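Side-chain contacts in putative NADH dehydrogenase/NAD(P)H nitroreductase (Bacteroides thetaiotaomicron VPI-5482, PDB 3KWK), which binds flavin mononucleotide and probably works as an oxidoreductase of the nitroreductase family: residues 133-137 with 138-142; 125-128 with 129-132; 30-33 with 34-38. All coordinates share one frame; numbering follows the deposited sequence.

Interaction 1: residues 133-137 with 138-142; sequences VVRKY and THLPE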
loop_
_atom_site.group_PDB
_atom_site.type_symbol
_atom_site.label_atom_id
_atom_site.label_comp_id
_atom_site.label_asym_id
_atom_site.label_seq_id
_atom_site.Cartn_x
_atom_site.Cartn_y
_atom_site.Cartn_z
ATOM N N VAL A 133 5.284 13.110 18.794
ATOM C CA VAL A 133 5.929 12.084 19.632
ATOM C C VAL A 133 7.067 11.437 18.875
ATOM O O VAL A 133 8.188 11.347 19.383
ATOM C CB VAL A 133 4.920 11.023 20.129
ATOM C CG1 VAL A 133 5.615 9.826 20.794
ATOM C CG2 VAL A 133 3.927 11.677 21.081
ATOM N N VAL A 134 6.756 10.945 17.673
ATOM C CA VAL A 134 7.715 10.230 16.867
ATOM C C VAL A 134 8.856 11.155 16.502
ATOM O O VAL A 134 10.009 10.770 16.593
ATOM C CB VAL A 134 7.063 9.614 15.603
ATOM C CG1 VAL A 134 8.152 9.036 14.661
ATOM C CG2 VAL A 134 6.000 8.574 16.036
ATOM N N ARG A 135 8.542 12.399 16.138
ATOM C CA ARG A 135 9.582 13.383 15.784
ATOM C C ARG A 135 10.544 13.603 16.936
ATOM O O ARG A 135 11.766 13.638 16.765
ATOM C CB ARG A 135 8.931 14.701 15.378
ATOM C CG ARG A 135 9.924 15.820 15.073
ATOM C CD ARG A 135 9.223 17.068 14.505
ATOM N NE ARG A 135 8.187 16.717 13.478
ATOM C CZ ARG A 135 8.449 16.243 12.252
ATOM N NH1 ARG A 135 9.677 16.114 11.806
ATOM N NH2 ARG A 135 7.462 15.962 11.435
ATOM N N LYS A 136 10.005 13.675 18.153
ATOM C CA LYS A 136 10.793 13.956 19.342
ATOM C C LYS A 136 11.799 12.818 19.562
ATOM O O LYS A 136 12.962 13.074 19.827
ATOM C CB LYS A 136 9.870 14.184 20.561
ATOM C CG LYS A 136 10.584 14.241 21.911
ATOM C CD LYS A 136 9.631 14.104 23.102
ATOM C CE LYS A 136 10.386 14.331 24.413
ATOM N NZ LYS A 136 9.464 14.691 25.496
ATOM N N TYR A 137 11.354 11.568 19.497
ATOM C CA TYR A 137 12.178 10.440 19.894
ATOM C C TYR A 137 13.135 9.991 18.804
ATOM O O TYR A 137 14.190 9.401 19.087
ATOM C CB TYR A 137 11.292 9.286 20.416
ATOM C CG TYR A 137 10.795 9.619 21.787
ATOM C CD1 TYR A 137 11.670 9.619 22.869
ATOM C CD2 TYR A 137 9.514 10.047 21.989
ATOM C CE1 TYR A 137 11.240 9.998 24.141
ATOM C CE2 TYR A 137 9.059 10.424 23.276
ATOM C CZ TYR A 137 9.938 10.399 24.323
ATOM O OH TYR A 137 9.522 10.757 25.606
ATOM N N THR A 138 12.817 10.307 17.563
ATOM C CA THR A 138 13.686 9.908 16.441
ATOM C C THR A 138 14.403 11.087 15.757
ATOM O O THR A 138 15.137 10.872 14.807
ATOM C CB THR A 138 12.971 9.012 15.416
ATOM O OG1 THR A 138 11.874 9.699 14.777
ATOM C CG2 THR A 138 12.504 7.753 16.100
ATOM N N HIS A 139 14.211 12.298 16.259
ATOM C CA HIS A 139 14.936 13.487 15.821
ATOM C C HIS A 139 14.676 13.803 14.341
ATOM O O HIS A 139 15.592 14.138 13.569
ATOM C CB HIS A 139 16.453 13.380 16.087
ATOM C CG HIS A 139 16.796 13.204 17.530
ATOM N ND1 HIS A 139 17.525 14.133 18.234
ATOM C CD2 HIS A 139 16.471 12.228 18.403
ATOM C CE1 HIS A 139 17.654 13.719 19.484
ATOM N NE2 HIS A 139 17.014 12.568 19.613
ATOM N N LEU A 140 13.435 13.685 13.927
ATOM C CA LEU A 140 13.098 13.896 12.524
ATOM C C LEU A 140 13.177 15.373 12.161
ATOM O O LEU A 140 12.626 16.240 12.867
ATOM C CB LEU A 140 11.692 13.399 12.203
ATOM C CG LEU A 140 11.381 11.924 12.449
ATOM C CD1 LEU A 140 9.906 11.691 12.092
ATOM C CD2 LEU A 140 12.325 11.015 11.671
ATOM N N PRO A 141 13.932 15.684 11.082
ATOM C CA PRO A 141 13.818 17.031 10.541
ATOM C C PRO A 141 12.373 17.406 10.220
ATOM O O PRO A 141 11.573 16.525 9.979
ATOM C CB PRO A 141 14.683 16.970 9.291
ATOM C CG PRO A 141 15.715 15.819 9.536
ATOM C CD PRO A 141 14.828 14.816 10.277
ATOM N N GLU A 142 12.081 18.712 10.214
ATOM C CA GLU A 142 10.720 19.239 10.070
ATOM C C GLU A 142 9.972 18.710 8.836
ATOM O O GLU A 142 8.766 18.450 8.882
ATOM C CB GLU A 142 10.790 20.779 10.026
ATOM C CG GLU A 142 9.438 21.475 9.972
ATOM C CD GLU A 142 9.515 22.959 10.351
ATOM O OE1 GLU A 142 10.442 23.647 9.883
ATOM O OE2 GLU A 142 8.639 23.427 11.112
#

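Interaction 2: residues 125-128 with 129-132; sequences YPYE and DRME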
loop_
_atom_site.group_PDB
_atom_site.type_symbol
_atom_site.label_atom_id
_atom_site.label_comp_id
_atom_site.label_asym_id
_atom_site.label_seq_id
_atom_site.Cartn_x
_atom_site.Cartn_y
_atom_site.Cartn_z
ATOM N N TYR A 125 0.739 9.922 11.476
ATOM C CA TYR A 125 -0.195 10.592 10.543
ATOM C C TYR A 125 -1.534 9.823 10.518
ATOM O O TYR A 125 -1.534 8.589 10.461
ATOM C CB TYR A 125 0.430 10.661 9.157
ATOM C CG TYR A 125 -0.456 11.341 8.118
ATOM C CD1 TYR A 125 -1.426 10.615 7.456
ATOM C CD2 TYR A 125 -0.389 12.714 7.890
ATOM C CE1 TYR A 125 -2.323 11.236 6.601
ATOM C CE2 TYR A 125 -1.218 13.331 7.018
ATOM C CZ TYR A 125 -2.195 12.608 6.364
ATOM O OH TYR A 125 -3.083 13.199 5.489
ATOM N N PRO A 126 -2.673 10.533 10.518
ATOM C CA PRO A 126 -2.869 11.965 10.414
ATOM C C PRO A 126 -2.943 12.742 11.748
ATOM O O PRO A 126 -3.382 13.895 11.763
ATOM C CB PRO A 126 -4.224 12.042 9.726
ATOM C CG PRO A 126 -5.007 10.913 10.296
ATOM C CD PRO A 126 -3.960 9.812 10.383
ATOM N N TYR A 127 -2.489 12.133 12.820
ATOM C CA TYR A 127 -2.636 12.725 14.123
ATOM C C TYR A 127 -1.429 13.541 14.466
ATOM O O TYR A 127 -0.326 12.990 14.658
ATOM C CB TYR A 127 -2.895 11.642 15.159
ATOM C CG TYR A 127 -4.099 10.796 14.917
ATOM C CD1 TYR A 127 -5.337 11.190 15.370
ATOM C CD2 TYR A 127 -3.999 9.582 14.278
ATOM C CE1 TYR A 127 -6.451 10.430 15.160
ATOM C CE2 TYR A 127 -5.103 8.805 14.065
ATOM C CZ TYR A 127 -6.333 9.228 14.540
ATOM O OH TYR A 127 -7.433 8.430 14.412
ATOM N N GLU A 128 -1.586 14.874 14.529
ATOM C CA GLU A 128 -0.418 15.726 14.719
ATOM C C GLU A 128 0.332 15.451 16.007
ATOM O O GLU A 128 1.566 15.515 16.049
ATOM C CB GLU A 128 -0.819 17.214 14.554
ATOM C CG GLU A 128 -1.215 17.503 13.092
ATOM C CD GLU A 128 -1.089 18.942 12.660
ATOM O OE1 GLU A 128 -1.541 19.826 13.423
ATOM O OE2 GLU A 128 -0.584 19.165 11.525
ATOM N N ASP A 129 -0.397 15.136 17.069
ATOM C CA ASP A 129 0.265 14.870 18.333
ATOM C C ASP A 129 1.162 13.614 18.269
ATOM O O ASP A 129 2.285 13.583 18.778
ATOM C CB ASP A 129 -0.715 14.788 19.499
ATOM C CG ASP A 129 -1.755 13.690 19.378
ATOM O OD1 ASP A 129 -2.067 13.171 18.265
ATOM O OD2 ASP A 129 -2.288 13.358 20.452
ATOM N N ARG A 130 0.679 12.582 17.601
ATOM C CA ARG A 130 1.439 11.337 17.432
ATOM C C ARG A 130 2.670 11.589 16.600
ATOM O O ARG A 130 3.737 11.076 16.861
ATOM C CB ARG A 130 0.573 10.272 16.754
ATOM C CG ARG A 130 -0.655 9.879 17.553
ATOM C CD ARG A 130 -1.315 8.657 16.956
ATOM N NE ARG A 130 -2.724 8.541 17.360
ATOM C CZ ARG A 130 -3.540 7.576 16.924
ATOM N NH1 ARG A 130 -3.079 6.635 16.101
ATOM N NH2 ARG A 130 -4.820 7.560 17.295
HETATM N N MSE A 131 2.518 12.396 15.571
HETATM C CA MSE A 131 3.642 12.688 14.677
HETATM C C MSE A 131 4.712 13.408 15.482
HETATM O O MSE A 131 5.908 13.162 15.314
HETATM C CB MSE A 131 3.185 13.536 13.522
HETATM C CG MSE A 131 2.097 12.831 12.690
HETATM SE SE MSE A 131 1.300 13.967 11.337
HETATM C CE MSE A 131 2.728 13.878 10.131
ATOM N N GLU A 132 4.288 14.299 16.378
ATOM C CA GLU A 132 5.251 15.018 17.240
ATOM C C GLU A 132 5.976 14.091 18.219
ATOM O O GLU A 132 7.158 14.260 18.439
ATOM C CB GLU A 132 4.546 16.152 17.984
ATOM C CG GLU A 132 5.434 16.922 18.979
ATOM C CD GLU A 132 6.714 17.543 18.378
ATOM O OE1 GLU A 132 6.743 17.945 17.174
ATOM O OE2 GLU A 132 7.696 17.660 19.159
HETATM O O HOH W 1 -7.655 6.928 16.803
#

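Interaction 3: residues 30-33 with 34-38; sequences VEKE and KIDLM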
loop_
_atom_site.group_PDB
_atom_site.type_symbol
_atom_site.label_atom_id
_atom_site.label_comp_id
_atom_site.label_asym_id
_atom_site.label_seq_id
_atom_site.Cartn_x
_atom_site.Cartn_y
_atom_site.Cartn_z
ATOM N N VAL A 30 14.687 -10.819 16.164
ATOM C CA VAL A 30 14.426 -11.016 14.755
ATOM C C VAL A 30 15.767 -10.929 14.020
ATOM O O VAL A 30 16.557 -10.000 14.227
ATOM C CB VAL A 30 13.386 -10.032 14.199
ATOM C CG1 VAL A 30 13.257 -10.212 12.657
ATOM C CG2 VAL A 30 12.016 -10.182 14.942
ATOM N N GLU A 31 16.001 -11.918 13.156
ATOM C CA GLU A 31 17.182 -12.008 12.317
ATOM C C GLU A 31 17.411 -10.725 11.507
ATOM O O GLU A 31 16.482 -10.185 10.896
ATOM C CB GLU A 31 17.022 -13.209 11.346
ATOM C CG GLU A 31 17.003 -14.610 12.030
ATOM C CD GLU A 31 15.623 -15.119 12.463
ATOM O OE1 GLU A 31 14.690 -14.303 12.631
ATOM O OE2 GLU A 31 15.481 -16.362 12.712
ATOM N N LYS A 32 18.666 -10.266 11.492
ATOM C CA LYS A 32 19.034 -9.068 10.752
ATOM C C LYS A 32 18.634 -9.157 9.280
ATOM O O LYS A 32 18.156 -8.187 8.713
ATOM C CB LYS A 32 20.525 -8.796 10.862
ATOM C CG LYS A 32 20.977 -7.590 10.139
ATOM C CD LYS A 32 22.459 -7.349 10.455
ATOM C CE LYS A 32 23.079 -6.211 9.628
ATOM N NZ LYS A 32 22.802 -6.315 8.156
ATOM N N GLU A 33 18.793 -10.329 8.683
ATOM C CA GLU A 33 18.506 -10.546 7.253
ATOM C C GLU A 33 17.002 -10.281 6.985
ATOM O O GLU A 33 16.620 -9.694 5.968
ATOM C CB GLU A 33 18.851 -11.996 6.914
ATOM C CG GLU A 33 18.687 -12.380 5.454
ATOM C CD GLU A 33 18.862 -13.913 5.195
ATOM O OE1 GLU A 33 18.768 -14.763 6.131
ATOM O OE2 GLU A 33 19.061 -14.252 4.020
ATOM N N LYS A 34 16.140 -10.669 7.920
ATOM C CA LYS A 34 14.692 -10.427 7.767
ATOM C C LYS A 34 14.379 -8.925 7.796
ATOM O O LYS A 34 13.559 -8.407 7.013
ATOM C CB LYS A 34 13.888 -11.212 8.796
ATOM C CG LYS A 34 13.947 -12.724 8.535
ATOM C CD LYS A 34 13.054 -13.524 9.461
ATOM C CE LYS A 34 13.131 -14.993 9.145
ATOM N NZ LYS A 34 12.029 -15.784 9.835
ATOM N N ILE A 35 14.980 -8.209 8.748
ATOM C CA ILE A 35 14.775 -6.773 8.824
ATOM C C ILE A 35 15.231 -6.085 7.532
ATOM O O ILE A 35 14.531 -5.216 7.004
ATOM C CB ILE A 35 15.483 -6.152 10.063
ATOM C CG1 ILE A 35 14.904 -6.770 11.336
ATOM C CG2 ILE A 35 15.234 -4.649 10.118
ATOM C CD1 ILE A 35 15.635 -6.432 12.647
ATOM N N ASP A 36 16.399 -6.500 7.038
ATOM C CA ASP A 36 16.935 -5.935 5.786
ATOM C C ASP A 36 15.991 -6.140 4.603
ATOM O O ASP A 36 15.737 -5.219 3.836
ATOM C CB ASP A 36 18.316 -6.507 5.479
ATOM C CG ASP A 36 19.407 -6.173 6.548
ATOM O OD1 ASP A 36 19.242 -5.193 7.294
ATOM O OD2 ASP A 36 20.457 -6.923 6.628
ATOM N N LEU A 37 15.412 -7.342 4.517
ATOM C CA LEU A 37 14.466 -7.661 3.453
ATOM C C LEU A 37 13.150 -6.895 3.581
ATOM O O LEU A 37 12.549 -6.510 2.582
ATOM C CB LEU A 37 14.255 -9.180 3.373
ATOM C CG LEU A 37 15.388 -9.950 2.687
ATOM C CD1 LEU A 37 15.320 -11.469 3.027
ATOM C CD2 LEU A 37 15.352 -9.734 1.170
HETATM N N MSE A 38 12.688 -6.681 4.806
HETATM C CA MSE A 38 11.482 -5.836 5.014
HETATM C C MSE A 38 11.748 -4.427 4.459
HETATM O O MSE A 38 10.885 -3.846 3.817
HETATM C CB MSE A 38 11.114 -5.788 6.504
HETATM C CG MSE A 38 10.568 -7.065 6.976
HETATM SE SE MSE A 38 10.408 -7.118 8.970
HETATM C CE MSE A 38 9.121 -5.857 8.982
HETATM O O HOH W 2 14.135 -17.904 10.882
#

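Interaction 1: residues 133-137 with 138-142
The C-terminal end of helix 128-138 closes where Arg-135 and Val-134 meet the residues that follow them, Thr-138 and Leu-140. His-139 is the first residue to leave helical geometry and does so with positive phi (62°), as the residue after the last helical turn does in a Schellman motif. The 6→1 bond of that motif is present: Leu-140 N reaches Arg-135 O at 3.3 Å, in the carbonyl plane and on a lone pair. Its 5→2 companion is not, because His-139 N lies 3.9 Å from Lys-136 O and bonds weakly to Arg-135 O instead. One residue earlier, Val-134 O accepts two bonds from Thr-138. Thr-138 N makes the ordinary helical bond, and Thr-138 OG1 comes to the same Val-134 O at 2.8 Å from above the carbonyl plane; chi1 of 63° folds the hydroxyl back over the helix for this. Beside the Thr-138 hydroxyl, Val-134 CG1 touches Leu-140 CD1 (4.1 Å), and both side chains press on strand 144-153.

Arg-135 runs out beyond the turn, bending at chi3 (-43°) so that its guanidinium presents an edge to the departing backbone. NH1 of Arg-135 bonds weakly to Leu-140 O at 3.1 Å, near the guanidinium plane, and lies 2.7 Å from Pro-141 O. Its stronger hydrogen bond from NH1 goes to Ile-144 O, at the start of the next strand. Thr-138 also makes backbone hydrogen bonds to the second subunit, where Tyr-175 packs on Leu-140.

Chemically, NH1 brings positive charge to the carbonyl oxygens of Leu-140 and Ile-144, which is likely to offset their partial negative charge and to tie the exit loop back to the helix.

Interaction 2: residues 125-128 with 129-132
Tyr-127 and Arg-130 run side by side at the start of helix 128-138, and the guanidinium lies flat on the tyrosine ring. The two planes differ by only 9° and their centres are 3.7 Å apart. Because the line from the ring centroid to Arg-130 CZ leans 26° from the ring normal, this is an offset stack and also a cation-pi contact. Arg-130 CZ sits 3.4 Å from Tyr-127 CD2, while NH2 slides outward over the CE2 and CZ side of the ring. Tyr-127, at the N-cap position, sends CG away from its own carbonyl carbon (chi1 -58°), and the arginine, extended from CG to NE, follows the same direction. The far ends share a water, 2.8 Å from Tyr-127 OH, to which Arg-130 NH2 donates weakly. Pro-126 CG lies near the rim on the opposite face of the Tyr-127 ring.

Met-131, a selenomethionine, approaches Tyr-125 differently. Its chain curls at the last torsion and brings CE to the ring edge, 4.0 Å from Tyr-125 CD2, with SE oblique to the ring in a Met-aromatic contact. Pro-126, preceded by a cis peptide, has its CB over the centre of the Tyr-125 ring. Met-131 N closes the first helical turn on Tyr-127 O at 3.0 Å.

Tyr-127 OH is hydrogen-bonded to Tyr-96 OH of the second subunit, and Arg-130, which touches the FMN, gives NH1 to Ala-123 O. Were the tyrosine replaced by an alanine, the guanidinium would probably lose the ring from one face, and Tyr-96 of the second subunit its hydroxyl partner. The stack thus pairs a cation with a polarisable pi face beside the flavin, and together with the NH1 bond to Ala-123 O it probably limits how the guanidinium can turn.

Interaction 3: residues 30-33 with 34-38
With CG opposite its backbone N (chi1 -180°) and the chain straight until a bend at chi4 (-49°), Lys-32 returns its ammonium to Asp-36 one helical turn on. The salt bridge measures 2.9 Å from Lys-32 NZ to Asp-36 OD2 and uses the syn lone pair of that oxygen. Asp-36 leans back toward the first turn, and the same two residues are joined through the backbone, Asp-36 N to Lys-32 O at 3.0 Å, as an i to i+4 pair is in a helix.

On another side of the turn, Glu-31 bends at chi2 (89°) and lies alongside the extended Lys-34. Glu-31 OE1 touches the methylenes of Lys-34, 3.7 Å from Lys-34 CD, yet stays 4.1 Å from Lys-34 NZ, too far for a direct salt bridge. A water joins them instead, donating to Glu-31 OE2 and accepting from Lys-34 NZ. Glu-31, the N-cap residue, also receives Ile-35 N on its carbonyl oxygen at 3.3 Å. Val-30 CG1, in turn, meets Ile-35 CG1.

Tyr-154 OH bonds to both Glu-31 OE1 and Lys-34 NZ, and Lys-34 NZ further reaches Met-115 O. Val-30 and Ile-35 pack on Phe-152 of strand 144-153, and Met-38 fits against helix 97-114. Glu-33 OE2 accepts from Thr-8 N of the second subunit, so helix 32-43 begins between sheet, helix and dimer partner.

Overall arrangement
Interactions 1 and 2 occupy the two ends of helix 128-138: 125-132 starts it and 133-142 closes it, with centres about 11 Å apart. Interaction 3 starts a different helix, 32-43, its centre about 27 Å from that of interaction 2, across the centre of the chain, and about 24 Å from that of interaction 1. Strand 144-153 is a common neighbour, packed against by side chains of all three. Only interaction 2 includes a flavin-pocket residue; the side chain of Arg-130 is about 4 Å from the FMN, whereas that of Val-134 in interaction 1 is about 11 Å away, and interaction 3 lies apart from the flavin site. Each contact also touches the second subunit.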